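Local coordinates for C381 turret protein (Sulfolobus turreted icosahedral virus, PDB 4IND) that probably builds the turrets that project from the viral capsid, assembling as five copies of an elongated chain made of three jelly rolls, at residues Lys17-Leu22 / Glu142-Arg147; Leu79-Ile84 / Glu146-Lys151; Leu299-Val304 / Thr368-Tyr373; Cys314-Thr319 / Ser328-Phe333. All blocks are in the same frame, centred on the assembly; numbering follows the deposited sequence.

Contact 1 of 4, residues Lys17-Leu22 / Glu142-Arg147; sequences KYYYKL and EFSLER. With 2HP (dihydrogenphosphate ion), chain U.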
# COMPACT_ATOMS: atom_id res chain seq x y z
N LYS A 17 -21.13 0.87 -21.68
CA LYS A 17 -20.72 1.91 -20.76
C LYS A 17 -20.75 1.32 -19.35
O LYS A 17 -21.46 0.34 -19.13
CB LYS A 17 -21.72 3.07 -20.80
CG LYS A 17 -21.92 3.73 -22.16
CD LYS A 17 -22.86 4.94 -22.00
CE LYS A 17 -23.17 5.61 -23.34
NZ LYS A 17 -21.98 6.23 -23.97
N TYR A 18 -20.03 1.92 -18.42
CA TYR A 18 -20.07 1.46 -17.02
C TYR A 18 -21.15 2.15 -16.20
O TYR A 18 -21.41 1.79 -15.05
CB TYR A 18 -18.71 1.61 -16.36
CG TYR A 18 -17.67 0.68 -16.97
CD1 TYR A 18 -17.45 -0.58 -16.44
CD2 TYR A 18 -16.94 1.06 -18.09
CE1 TYR A 18 -16.50 -1.43 -16.99
CE2 TYR A 18 -16.01 0.21 -18.66
CZ TYR A 18 -15.79 -1.04 -18.10
OH TYR A 18 -14.87 -1.88 -18.65
N TYR A 19 -21.78 3.15 -16.79
CA TYR A 19 -22.89 3.82 -16.16
C TYR A 19 -23.85 4.35 -17.21
O TYR A 19 -23.41 4.95 -18.21
CB TYR A 19 -22.41 4.97 -15.28
CG TYR A 19 -23.61 5.72 -14.72
CD1 TYR A 19 -24.30 5.22 -13.63
CD2 TYR A 19 -24.04 6.90 -15.29
CE1 TYR A 19 -25.40 5.89 -13.11
CE2 TYR A 19 -25.15 7.58 -14.78
CZ TYR A 19 -25.82 7.07 -13.69
OH TYR A 19 -26.93 7.73 -13.19
N TYR A 20 -25.15 4.12 -17.00
CA TYR A 20 -26.20 4.61 -17.87
C TYR A 20 -27.24 5.32 -17.03
O TYR A 20 -27.70 4.78 -16.02
CB TYR A 20 -26.94 3.45 -18.56
CG TYR A 20 -26.11 2.58 -19.48
CD1 TYR A 20 -26.13 2.78 -20.86
CD2 TYR A 20 -25.36 1.53 -18.97
CE1 TYR A 20 -25.37 1.97 -21.71
CE2 TYR A 20 -24.59 0.73 -19.79
CZ TYR A 20 -24.63 0.93 -21.17
OH TYR A 20 -23.87 0.13 -21.98
N LYS A 21 -27.62 6.53 -17.43
CA LYS A 21 -28.85 7.10 -16.90
C LYS A 21 -29.81 7.11 -18.07
O LYS A 21 -29.60 7.83 -19.04
CB LYS A 21 -28.64 8.52 -16.37
CG LYS A 21 -29.91 9.01 -15.64
CD LYS A 21 -29.67 10.27 -14.84
CE LYS A 21 -30.92 10.62 -14.01
NZ LYS A 21 -30.66 11.78 -13.08
N LEU A 22 -30.86 6.30 -18.00
CA LEU A 22 -31.63 5.98 -19.21
C LEU A 22 -32.64 7.04 -19.59
O LEU A 22 -33.29 6.97 -20.64
CB LEU A 22 -32.25 4.59 -19.07
CG LEU A 22 -31.16 3.52 -18.93
CD1 LEU A 22 -31.79 2.17 -18.63
CD2 LEU A 22 -30.31 3.43 -20.21
N GLU A 142 -31.60 3.72 -14.20
CA GLU A 142 -30.13 3.80 -14.22
C GLU A 142 -29.56 2.40 -14.18
O GLU A 142 -30.17 1.50 -13.64
CB GLU A 142 -29.57 4.60 -13.04
CG GLU A 142 -29.97 6.07 -12.98
CD GLU A 142 -29.51 6.75 -11.66
OE1 GLU A 142 -30.38 7.31 -10.96
OE2 GLU A 142 -28.30 6.74 -11.35
N PHE A 143 -28.38 2.23 -14.75
CA PHE A 143 -27.69 0.95 -14.70
C PHE A 143 -26.24 1.27 -14.44
O PHE A 143 -25.62 2.01 -15.22
CB PHE A 143 -27.84 0.18 -16.00
CG PHE A 143 -27.23 -1.21 -15.97
CD1 PHE A 143 -27.95 -2.29 -15.48
CD2 PHE A 143 -25.92 -1.41 -16.42
CE1 PHE A 143 -27.38 -3.56 -15.45
CE2 PHE A 143 -25.34 -2.66 -16.40
CZ PHE A 143 -26.07 -3.75 -15.93
N SER A 144 -25.70 0.71 -13.36
CA SER A 144 -24.35 1.03 -12.86
C SER A 144 -23.51 -0.23 -12.67
O SER A 144 -23.94 -1.19 -12.04
CB SER A 144 -24.43 1.82 -11.55
OG SER A 144 -23.15 1.89 -10.90
N LEU A 145 -22.30 -0.21 -13.21
CA LEU A 145 -21.32 -1.28 -13.04
C LEU A 145 -20.13 -0.68 -12.35
O LEU A 145 -19.49 0.21 -12.90
CB LEU A 145 -20.83 -1.75 -14.43
CG LEU A 145 -21.67 -2.71 -15.25
CD1 LEU A 145 -21.31 -2.63 -16.75
CD2 LEU A 145 -21.43 -4.10 -14.74
N GLU A 146 -19.81 -1.12 -11.14
CA GLU A 146 -18.61 -0.58 -10.48
C GLU A 146 -17.84 -1.71 -9.84
O GLU A 146 -18.42 -2.64 -9.30
CB GLU A 146 -18.98 0.51 -9.44
CG GLU A 146 -19.55 -0.05 -8.13
CD GLU A 146 -19.29 0.85 -6.91
OE1 GLU A 146 -19.65 2.05 -6.93
OE2 GLU A 146 -18.73 0.33 -5.91
N ARG A 147 -16.51 -1.63 -9.89
CA ARG A 147 -15.68 -2.63 -9.25
C ARG A 147 -15.64 -2.35 -7.74
O ARG A 147 -15.42 -1.22 -7.32
CB ARG A 147 -14.26 -2.59 -9.86
CG ARG A 147 -14.25 -3.02 -11.35
CD ARG A 147 -12.84 -3.14 -11.88
NE ARG A 147 -12.08 -4.08 -11.07
CZ ARG A 147 -10.79 -4.31 -11.21
NH1 ARG A 147 -10.10 -3.67 -12.15
NH2 ARG A 147 -10.18 -5.18 -10.40
P 2HP U . -12.51 -5.83 -7.59
O1 2HP U . -11.95 -7.01 -6.83
O2 2HP U . -12.39 -6.33 -9.00
O3 2HP U . -11.61 -4.58 -7.33
O4 2HP U . -14.01 -5.54 -7.30
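Tyr19 reaches Glu142 because its CG lies opposite the backbone N (chi1 176°), which swings the ring along its own strand, past Ser144, toward a carboxylate that Glu142 holds out on an extended chain with CG leaning back beside its N (chi1 -63°). The phenol OH donates to Glu142 OE2 at a very short 2.5 Å. OE2 sits at the ring's edge, near its plane, and the carboxylate is turned 77° from the ring. Behind the hydroxyl, Tyr19 CD1 rests against Ser144 CB at 4.0 Å. Glu142 OE2 also receives Glu74 N of the second subunit, so two donors grip one buried oxygen. Lys21 runs alongside Glu142, CG to CG 4.0 Å, but its ammonium goes on to Asp73 and Ala14 of that subunit. Strand 19-21 is the outermost strand, within this chain, of a four-stranded antiparallel sheet in the first jelly roll, with strand 138-147 next to it. The ladder consists of Tyr20 N to Phe143 O (2.8 Å), Phe143 N to Tyr20 O and Leu145 N to Tyr18 O. On the face away from Tyr19 and Glu142, CD2 of Tyr20 lies 3.9 Å from CD2 of Phe143. The Lys17 N bond holds the Tyr20 hydroxyl (N to OH 2.9 Å), and Lys17 CB packs over one face of the ring. Phe143 continues inward onto Ile69 and Ile71, and the Tyr20 ring meets Phe31 edge-to-face. At the end of the ladder, Tyr18 CD1 touches Leu145 CB, and Tyr18 OH accepts Gln76 N.

Contact 2 of 4, residues Leu79-Ile84 / Glu146-Lys151; sequences LYLIRI and ERVFEK. With 2HP (dihydrogenphosphate ion), chain U.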
# COMPACT_ATOMS: atom_id res chain seq x y z
N LEU A 79 -14.36 -7.85 -10.08
CA LEU A 79 -15.64 -8.17 -9.43
C LEU A 79 -16.49 -6.92 -9.39
O LEU A 79 -16.09 -5.91 -8.83
CB LEU A 79 -15.38 -8.68 -8.00
CG LEU A 79 -16.68 -8.94 -7.21
CD1 LEU A 79 -17.51 -10.03 -7.90
CD2 LEU A 79 -16.36 -9.30 -5.77
N TYR A 80 -17.67 -6.98 -10.00
CA TYR A 80 -18.53 -5.82 -10.12
C TYR A 80 -19.73 -5.91 -9.22
O TYR A 80 -20.33 -6.97 -9.07
CB TYR A 80 -19.07 -5.68 -11.56
CG TYR A 80 -18.00 -5.22 -12.53
CD1 TYR A 80 -17.83 -3.87 -12.82
CD2 TYR A 80 -17.16 -6.12 -13.16
CE1 TYR A 80 -16.85 -3.44 -13.69
CE2 TYR A 80 -16.18 -5.70 -14.01
CZ TYR A 80 -16.03 -4.36 -14.29
OH TYR A 80 -15.05 -3.93 -15.16
N LEU A 81 -20.07 -4.77 -8.63
CA LEU A 81 -21.35 -4.58 -7.99
C LEU A 81 -22.19 -3.87 -9.02
O LEU A 81 -21.81 -2.80 -9.53
CB LEU A 81 -21.23 -3.69 -6.75
CG LEU A 81 -22.61 -3.30 -6.20
CD1 LEU A 81 -23.16 -4.45 -5.38
CD2 LEU A 81 -22.57 -1.99 -5.40
N ILE A 82 -23.35 -4.45 -9.33
CA ILE A 82 -24.28 -3.84 -10.28
C ILE A 82 -25.44 -3.24 -9.49
O ILE A 82 -25.99 -3.90 -8.59
CB ILE A 82 -24.78 -4.88 -11.26
CG1 ILE A 82 -23.66 -5.23 -12.25
CG2 ILE A 82 -26.03 -4.40 -11.99
CD1 ILE A 82 -23.96 -6.41 -13.12
N ARG A 83 -25.79 -2.00 -9.80
CA ARG A 83 -27.00 -1.40 -9.26
C ARG A 83 -27.91 -1.02 -10.43
O ARG A 83 -27.49 -0.33 -11.36
CB ARG A 83 -26.67 -0.19 -8.39
CG ARG A 83 -26.03 -0.57 -7.02
CD ARG A 83 -25.44 0.63 -6.34
NE ARG A 83 -24.31 1.17 -7.10
CZ ARG A 83 -23.87 2.41 -7.01
NH1 ARG A 83 -24.45 3.27 -6.18
NH2 ARG A 83 -22.84 2.80 -7.75
N ILE A 84 -29.15 -1.48 -10.37
CA ILE A 84 -30.15 -1.07 -11.36
C ILE A 84 -31.26 -0.31 -10.66
O ILE A 84 -31.97 -0.89 -9.84
CB ILE A 84 -30.77 -2.27 -12.09
CG1 ILE A 84 -29.71 -3.31 -12.44
CG2 ILE A 84 -31.51 -1.79 -13.37
CD1 ILE A 84 -30.26 -4.54 -13.20
N GLU A 146 -19.81 -1.12 -11.14
CA GLU A 146 -18.61 -0.58 -10.48
C GLU A 146 -17.84 -1.71 -9.84
O GLU A 146 -18.42 -2.64 -9.30
CB GLU A 146 -18.98 0.51 -9.44
CG GLU A 146 -19.55 -0.05 -8.13
CD GLU A 146 -19.29 0.85 -6.91
OE1 GLU A 146 -19.65 2.05 -6.93
OE2 GLU A 146 -18.73 0.33 -5.91
N ARG A 147 -16.51 -1.63 -9.89
CA ARG A 147 -15.68 -2.63 -9.25
C ARG A 147 -15.64 -2.35 -7.74
O ARG A 147 -15.42 -1.22 -7.32
CB ARG A 147 -14.26 -2.59 -9.86
CG ARG A 147 -14.25 -3.02 -11.35
CD ARG A 147 -12.84 -3.14 -11.88
NE ARG A 147 -12.08 -4.08 -11.07
CZ ARG A 147 -10.79 -4.31 -11.21
NH1 ARG A 147 -10.10 -3.67 -12.15
NH2 ARG A 147 -10.18 -5.18 -10.40
N VAL A 148 -15.88 -3.37 -6.94
CA VAL A 148 -15.83 -3.21 -5.47
C VAL A 148 -14.43 -3.55 -4.96
O VAL A 148 -13.67 -4.19 -5.65
CB VAL A 148 -16.87 -4.10 -4.79
CG1 VAL A 148 -18.25 -3.72 -5.26
CG2 VAL A 148 -16.62 -5.56 -5.11
N PHE A 149 -14.07 -3.13 -3.77
CA PHE A 149 -12.73 -3.42 -3.28
C PHE A 149 -11.74 -2.54 -4.03
O PHE A 149 -10.54 -2.78 -4.01
CB PHE A 149 -12.41 -4.92 -3.46
CG PHE A 149 -13.41 -5.82 -2.78
CD1 PHE A 149 -13.78 -5.60 -1.45
CD2 PHE A 149 -14.02 -6.85 -3.48
CE1 PHE A 149 -14.74 -6.40 -0.84
CE2 PHE A 149 -14.97 -7.67 -2.86
CZ PHE A 149 -15.32 -7.44 -1.53
N GLU A 150 -12.27 -1.54 -4.72
CA GLU A 150 -11.46 -0.42 -5.20
C GLU A 150 -11.74 0.71 -4.24
O GLU A 150 -12.89 0.93 -3.85
CB GLU A 150 -11.91 0.03 -6.59
CG GLU A 150 -12.05 -1.07 -7.61
CD GLU A 150 -10.73 -1.44 -8.25
OE1 GLU A 150 -9.97 -2.22 -7.64
OE2 GLU A 150 -10.45 -0.93 -9.37
N LYS A 151 -10.71 1.41 -3.82
CA LYS A 151 -10.93 2.64 -3.07
C LYS A 151 -11.64 2.33 -1.77
O LYS A 151 -12.35 3.18 -1.21
CB LYS A 151 -11.74 3.61 -3.93
CG LYS A 151 -11.02 4.01 -5.22
CD LYS A 151 -11.96 4.71 -6.20
CE LYS A 151 -11.18 5.60 -7.17
NZ LYS A 151 -10.16 4.86 -7.97
P 2HP U . -12.51 -5.83 -7.59
O1 2HP U . -11.95 -7.01 -6.83
O2 2HP U . -12.39 -6.33 -9.00
O3 2HP U . -11.61 -4.58 -7.33
O4 2HP U . -14.01 -5.54 -7.30
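Arg147 lies across the Tyr80 ring, and its side chain can be followed outward from there. CB stands 3.9 Å from Leu79 O. CG sits over the face of Tyr80 in a CH-pi contact, 3.9 Å from the ring centroid, and CD passes the hydroxyl side of the ring. A bend at chi3 (57°) then turns the guanidinium back to the dihydrogenphosphate ion: NE and NH2 both donate to O2 of the ion, NH2 at 2.9 Å, with that oxygen near the guanidinium plane. NH1 goes to Gln76 OE1. Leu79 N gives O2 of the ion a third, nearly straight bond of 2.7 Å. Exact placement of the ion is doubtful, because Val148 O sits too close to it. The backbones pair as an antiparallel ladder at the end of strand 138-147, with Leu81 N to Glu146 O at 2.8 Å and Val148 N to Leu79 O beyond it. Leu81 CB and Val148 CG1 are pressed to 3.3 Å, while Leu79 CD2 meets the Phe149 ring at its edge. Arg83 NH2 and Glu146 OE1 form a salt bridge at 3.4 Å, but the oxygen lies well out of the guanidinium plane and no N-H points at it; their stronger partners are Leu75 O and Glu77 N of the second subunit. Arg172 of the second jelly roll also bonds the ion, consistent with an anion site at the junction of the first two domains, where arginines from both and a backbone N-H converge.

Contact 3 of 4, residues Leu299-Val304 / Thr368-Tyr373; sequences LKYASV and TLILVY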
# COMPACT_ATOMS: atom_id res chain seq x y z
N LEU A 299 0.09 -20.54 17.66
CA LEU A 299 0.59 -21.06 18.94
C LEU A 299 1.80 -20.27 19.35
O LEU A 299 2.70 -20.06 18.53
CB LEU A 299 0.97 -22.54 18.84
CG LEU A 299 -0.03 -23.49 18.19
CD1 LEU A 299 0.44 -24.93 18.36
CD2 LEU A 299 -1.41 -23.29 18.78
N LYS A 300 1.84 -19.85 20.61
CA LYS A 300 2.92 -18.98 21.08
C LYS A 300 3.86 -19.69 22.05
O LYS A 300 5.05 -19.41 22.11
CB LYS A 300 2.34 -17.72 21.74
CG LYS A 300 1.35 -16.97 20.88
CD LYS A 300 1.98 -16.53 19.57
CE LYS A 300 3.00 -15.43 19.78
NZ LYS A 300 3.44 -14.83 18.48
N TYR A 301 3.31 -20.61 22.83
CA TYR A 301 4.06 -21.25 23.91
C TYR A 301 3.39 -22.54 24.34
O TYR A 301 2.16 -22.62 24.40
CB TYR A 301 4.13 -20.31 25.10
CG TYR A 301 4.84 -20.89 26.32
CD1 TYR A 301 6.23 -20.92 26.39
CD2 TYR A 301 4.12 -21.38 27.41
CE1 TYR A 301 6.89 -21.45 27.51
CE2 TYR A 301 4.76 -21.91 28.53
CZ TYR A 301 6.14 -21.95 28.57
OH TYR A 301 6.79 -22.46 29.68
N ALA A 302 4.20 -23.55 24.64
CA ALA A 302 3.68 -24.81 25.15
C ALA A 302 4.64 -25.43 26.16
O ALA A 302 5.86 -25.29 26.04
CB ALA A 302 3.39 -25.79 24.03
N SER A 303 4.08 -26.10 27.15
CA SER A 303 4.88 -26.73 28.18
C SER A 303 4.16 -27.98 28.68
O SER A 303 2.93 -28.03 28.68
CB SER A 303 5.09 -25.76 29.34
OG SER A 303 6.01 -26.28 30.27
N VAL A 304 4.92 -28.98 29.08
CA VAL A 304 4.33 -30.20 29.64
C VAL A 304 4.96 -30.47 30.99
O VAL A 304 6.19 -30.46 31.11
CB VAL A 304 4.51 -31.41 28.71
CG1 VAL A 304 3.98 -32.68 29.38
CG2 VAL A 304 3.78 -31.17 27.38
N THR A 368 0.47 -33.01 31.99
CA THR A 368 -0.40 -31.87 31.77
C THR A 368 0.25 -30.92 30.79
O THR A 368 1.37 -30.47 31.01
CB THR A 368 -0.69 -31.15 33.09
OG1 THR A 368 -1.39 -32.04 33.97
CG2 THR A 368 -1.55 -29.90 32.84
N LEU A 369 -0.47 -30.64 29.70
CA LEU A 369 -0.04 -29.72 28.69
C LEU A 369 -0.62 -28.36 29.01
O LEU A 369 -1.79 -28.24 29.34
CB LEU A 369 -0.55 -30.18 27.32
CG LEU A 369 -0.38 -29.21 26.16
CD1 LEU A 369 1.09 -29.06 25.83
CD2 LEU A 369 -1.17 -29.67 24.92
N ILE A 370 0.21 -27.32 28.94
CA ILE A 370 -0.31 -25.97 28.92
C ILE A 370 0.07 -25.35 27.59
O ILE A 370 1.12 -25.66 27.01
CB ILE A 370 0.19 -25.11 30.10
CG1 ILE A 370 1.67 -24.81 29.96
CG2 ILE A 370 -0.07 -25.80 31.43
CD1 ILE A 370 2.27 -24.21 31.21
N LEU A 371 -0.79 -24.47 27.11
CA LEU A 371 -0.65 -23.91 25.78
C LEU A 371 -1.17 -22.48 25.81
O LEU A 371 -2.21 -22.21 26.43
CB LEU A 371 -1.43 -24.78 24.79
CG LEU A 371 -1.54 -24.31 23.34
CD1 LEU A 371 -0.16 -24.26 22.70
CD2 LEU A 371 -2.47 -25.23 22.56
N VAL A 372 -0.42 -21.57 25.20
CA VAL A 372 -0.92 -20.23 24.95
C VAL A 372 -1.08 -20.09 23.46
O VAL A 372 -0.14 -20.36 22.71
CB VAL A 372 0.06 -19.16 25.46
CG1 VAL A 372 -0.44 -17.78 25.05
CG2 VAL A 372 0.20 -19.25 26.97
N TYR A 373 -2.26 -19.67 23.02
CA TYR A 373 -2.53 -19.54 21.59
C TYR A 373 -3.46 -18.37 21.34
O TYR A 373 -4.18 -17.94 22.25
CB TYR A 373 -3.17 -20.82 21.05
CG TYR A 373 -4.60 -21.01 21.50
CD1 TYR A 373 -5.66 -20.53 20.74
CD2 TYR A 373 -4.90 -21.67 22.68
CE1 TYR A 373 -6.97 -20.71 21.14
CE2 TYR A 373 -6.21 -21.85 23.10
CZ TYR A 373 -7.23 -21.36 22.33
OH TYR A 373 -8.53 -21.52 22.72
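Leu299 and Tyr373 pair at one end of an antiparallel ladder between the two central strands of a sheet in the third jelly roll, and a classic beta bulge follows at once. Two residues, Lys300 and Tyr301, stand against the single Val372, whose O takes Lys300 N at 2.9 Å and Tyr301 N only weakly at 3.5 Å. Beyond the bulge the pairing is regular: Val372 N donates to Tyr301 O, and Ser303 and Ile370 exchange a pair of bonds. The tight side is the one bearing Leu299, Ala302, Val304, Leu369 and Leu371, which faces the other sheet of the sandwich at Ile287, Leu316 and Phe333. There Leu371 sends CG out trans to N (chi1 174°) and brings CD1 to 3.3 Å from Tyr301 O and 4.1 Å from Ala302 CB. Val304 CG2 meets Leu369 CD1 at 3.8 Å, and Leu299 CD2 lies against Tyr373 CB at the same separation. The other side is nearer to solvent: Tyr301 and Ser303 are partly exposed, and Tyr301 CB and Val372 CB stay 4.2 Å apart, although Ile370 and Ser303 still touch closely. Part of this face is met by Pro341, Ala335 and Trp331 of the second subunit. Ser303 OG turns to Ser338 O, and Lys300 leads away on a chain bent twice to a salt bridge with Asp345. Ile370 places CG1 between its backbone N and carbonyl carbon (chi1 69°), so that CG1 touches Ser303 CB at 3.6 Å and CD1 ends at the edge of the Tyr301 ring, near its plane.

Contact 4 of 4, residues Cys314-Thr319 / Ser328-Phe333; sequences CQLQAT and STVWDF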
# COMPACT_ATOMS: atom_id res chain seq x y z
N CYS A 314 5.75 -37.84 23.53
CA CYS A 314 4.97 -36.68 23.89
C CYS A 314 5.23 -35.62 22.84
O CYS A 314 6.17 -34.84 22.96
CB CYS A 314 5.35 -36.20 25.29
SG CYS A 314 4.26 -34.89 25.93
N GLN A 315 4.41 -35.63 21.78
CA GLN A 315 4.56 -34.71 20.67
C GLN A 315 3.32 -33.86 20.49
O GLN A 315 2.20 -34.38 20.41
CB GLN A 315 4.85 -35.47 19.38
CG GLN A 315 6.15 -36.25 19.41
CD GLN A 315 6.33 -37.14 18.21
OE1 GLN A 315 5.36 -37.66 17.67
NE2 GLN A 315 7.57 -37.31 17.79
N LEU A 316 3.51 -32.55 20.41
CA LEU A 316 2.45 -31.64 20.02
C LEU A 316 2.44 -31.58 18.49
O LEU A 316 3.50 -31.41 17.86
CB LEU A 316 2.71 -30.25 20.60
CG LEU A 316 1.56 -29.25 20.49
CD1 LEU A 316 0.34 -29.78 21.23
CD2 LEU A 316 1.98 -27.89 21.01
N GLN A 317 1.26 -31.74 17.90
CA GLN A 317 1.13 -31.73 16.45
C GLN A 317 0.05 -30.76 16.01
O GLN A 317 -0.92 -30.51 16.74
CB GLN A 317 0.80 -33.13 15.93
CG GLN A 317 1.69 -34.21 16.48
CD GLN A 317 1.47 -35.53 15.80
OE1 GLN A 317 0.34 -35.94 15.53
NE2 GLN A 317 2.56 -36.22 15.49
N ALA A 318 0.20 -30.21 14.81
CA ALA A 318 -0.73 -29.21 14.32
C ALA A 318 -0.84 -29.35 12.82
O ALA A 318 0.02 -29.95 12.19
CB ALA A 318 -0.24 -27.83 14.67
N THR A 319 -1.92 -28.81 12.27
CA THR A 319 -2.04 -28.73 10.82
C THR A 319 -3.09 -27.73 10.40
O THR A 319 -3.93 -27.30 11.20
CB THR A 319 -2.39 -30.09 10.19
OG1 THR A 319 -2.25 -30.01 8.76
CG2 THR A 319 -3.83 -30.49 10.53
N SER A 328 1.53 -32.49 11.47
CA SER A 328 2.98 -32.50 11.63
C SER A 328 3.36 -32.12 13.05
O SER A 328 2.70 -31.30 13.69
CB SER A 328 3.68 -31.59 10.61
OG SER A 328 2.91 -30.42 10.33
N THR A 329 4.41 -32.76 13.54
CA THR A 329 4.93 -32.48 14.87
C THR A 329 5.51 -31.08 14.88
O THR A 329 6.34 -30.75 14.02
CB THR A 329 6.00 -33.50 15.25
OG1 THR A 329 5.42 -34.81 15.27
CG2 THR A 329 6.58 -33.19 16.62
N VAL A 330 5.06 -30.25 15.82
CA VAL A 330 5.57 -28.87 15.95
C VAL A 330 6.47 -28.72 17.19
O VAL A 330 7.23 -27.76 17.32
CB VAL A 330 4.46 -27.83 15.97
CG1 VAL A 330 3.79 -27.73 14.59
CG2 VAL A 330 3.43 -28.16 17.05
N TRP A 331 6.36 -29.67 18.11
CA TRP A 331 7.30 -29.74 19.24
C TRP A 331 7.29 -31.12 19.84
O TRP A 331 6.24 -31.73 20.03
CB TRP A 331 6.99 -28.71 20.33
CG TRP A 331 8.11 -28.63 21.32
CD1 TRP A 331 8.13 -29.16 22.59
CD2 TRP A 331 9.40 -28.04 21.11
NE1 TRP A 331 9.34 -28.92 23.17
CE2 TRP A 331 10.14 -28.23 22.29
CE3 TRP A 331 10.00 -27.36 20.04
CZ2 TRP A 331 11.46 -27.77 22.44
CZ3 TRP A 331 11.31 -26.90 20.19
CH2 TRP A 331 12.02 -27.10 21.38
N ASP A 332 8.48 -31.62 20.14
CA ASP A 332 8.62 -32.92 20.76
C ASP A 332 9.17 -32.68 22.16
O ASP A 332 10.32 -32.26 22.32
CB ASP A 332 9.56 -33.80 19.94
CG ASP A 332 9.67 -35.20 20.50
OD1 ASP A 332 9.53 -35.38 21.73
OD2 ASP A 332 9.89 -36.14 19.71
N PHE A 333 8.35 -32.91 23.18
CA PHE A 333 8.74 -32.58 24.55
C PHE A 333 9.80 -33.51 25.12
O PHE A 333 10.48 -33.18 26.09
CB PHE A 333 7.51 -32.51 25.46
CG PHE A 333 6.57 -31.41 25.10
CD1 PHE A 333 6.76 -30.13 25.59
CD2 PHE A 333 5.51 -31.64 24.24
CE1 PHE A 333 5.89 -29.09 25.24
CE2 PHE A 333 4.64 -30.62 23.88
CZ PHE A 333 4.83 -29.34 24.38
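Leu316 O takes two backbone donors from the facing strand, Val330 N at 2.8 Å and, weakly, Trp331 N at 3.4 Å: a classic beta bulge in the hairpin of strands 311-319 and 328-332. Phe333 N donates to Cys314 O at 2.9 Å, and Ala318 exchanges backbone bonds with Ser328 at the other end. Two glutamines add side-chain bonds on one face. Gln315 NE2 donates to Asp332 OD2 at 3.2 Å; the oxygen lies in the amide plane, but the donor comes from above the carboxylate, the amide and carboxylate planes being 86° apart. The far oxygens are engaged too, Gln315 OE1 by Gln313 and Asp332 OD1 by the backbone N of Ile334 and Ala335. Gln317 NE2 reaches Thr329 OG1, while its OE1 goes to Gln353. On the opposite face the contact becomes apolar. Phe333 CE2 presses on Leu316 CB at 3.8 Å, and Cys314 SG stands obliquely to the Phe333 ring, 4.9 Å from its centroid. Leu316 CG meets Val330 CG2 at 4.1 Å. Leu316 and Phe333 then pack onto strands 295-305 and 365-377 of the facing sheet, while strand 351-358 flanks strand 311-319. Strand 328-332 is the outermost within the chain; Thr329 makes backbone hydrogen bonds to the third subunit, and Trp331 meets that subunit's Phe271 edge-to-face.

Contacts 1 and 2 are consecutive steps across one sheet of the first jelly roll: strand 138-147 pairs with 19-21 on one side and 78-88 on the other, and the centres of the two contacts lie about 10 Å apart. Contacts 3 and 4 belong to the third jelly roll, about 45 to 55 Å away by centres and on the opposite side of the chain's centre. They lie in its two facing sheets, with their centres about 11 Å apart, and meet in the core where Val304 and Ala302 touch Phe333. Along the chain contact 4 is nested inside the loop closed by contact 3, and both follow contacts 1 and 2. Neighbouring subunits are touched at both ends, consistent with five chains packing against one another there.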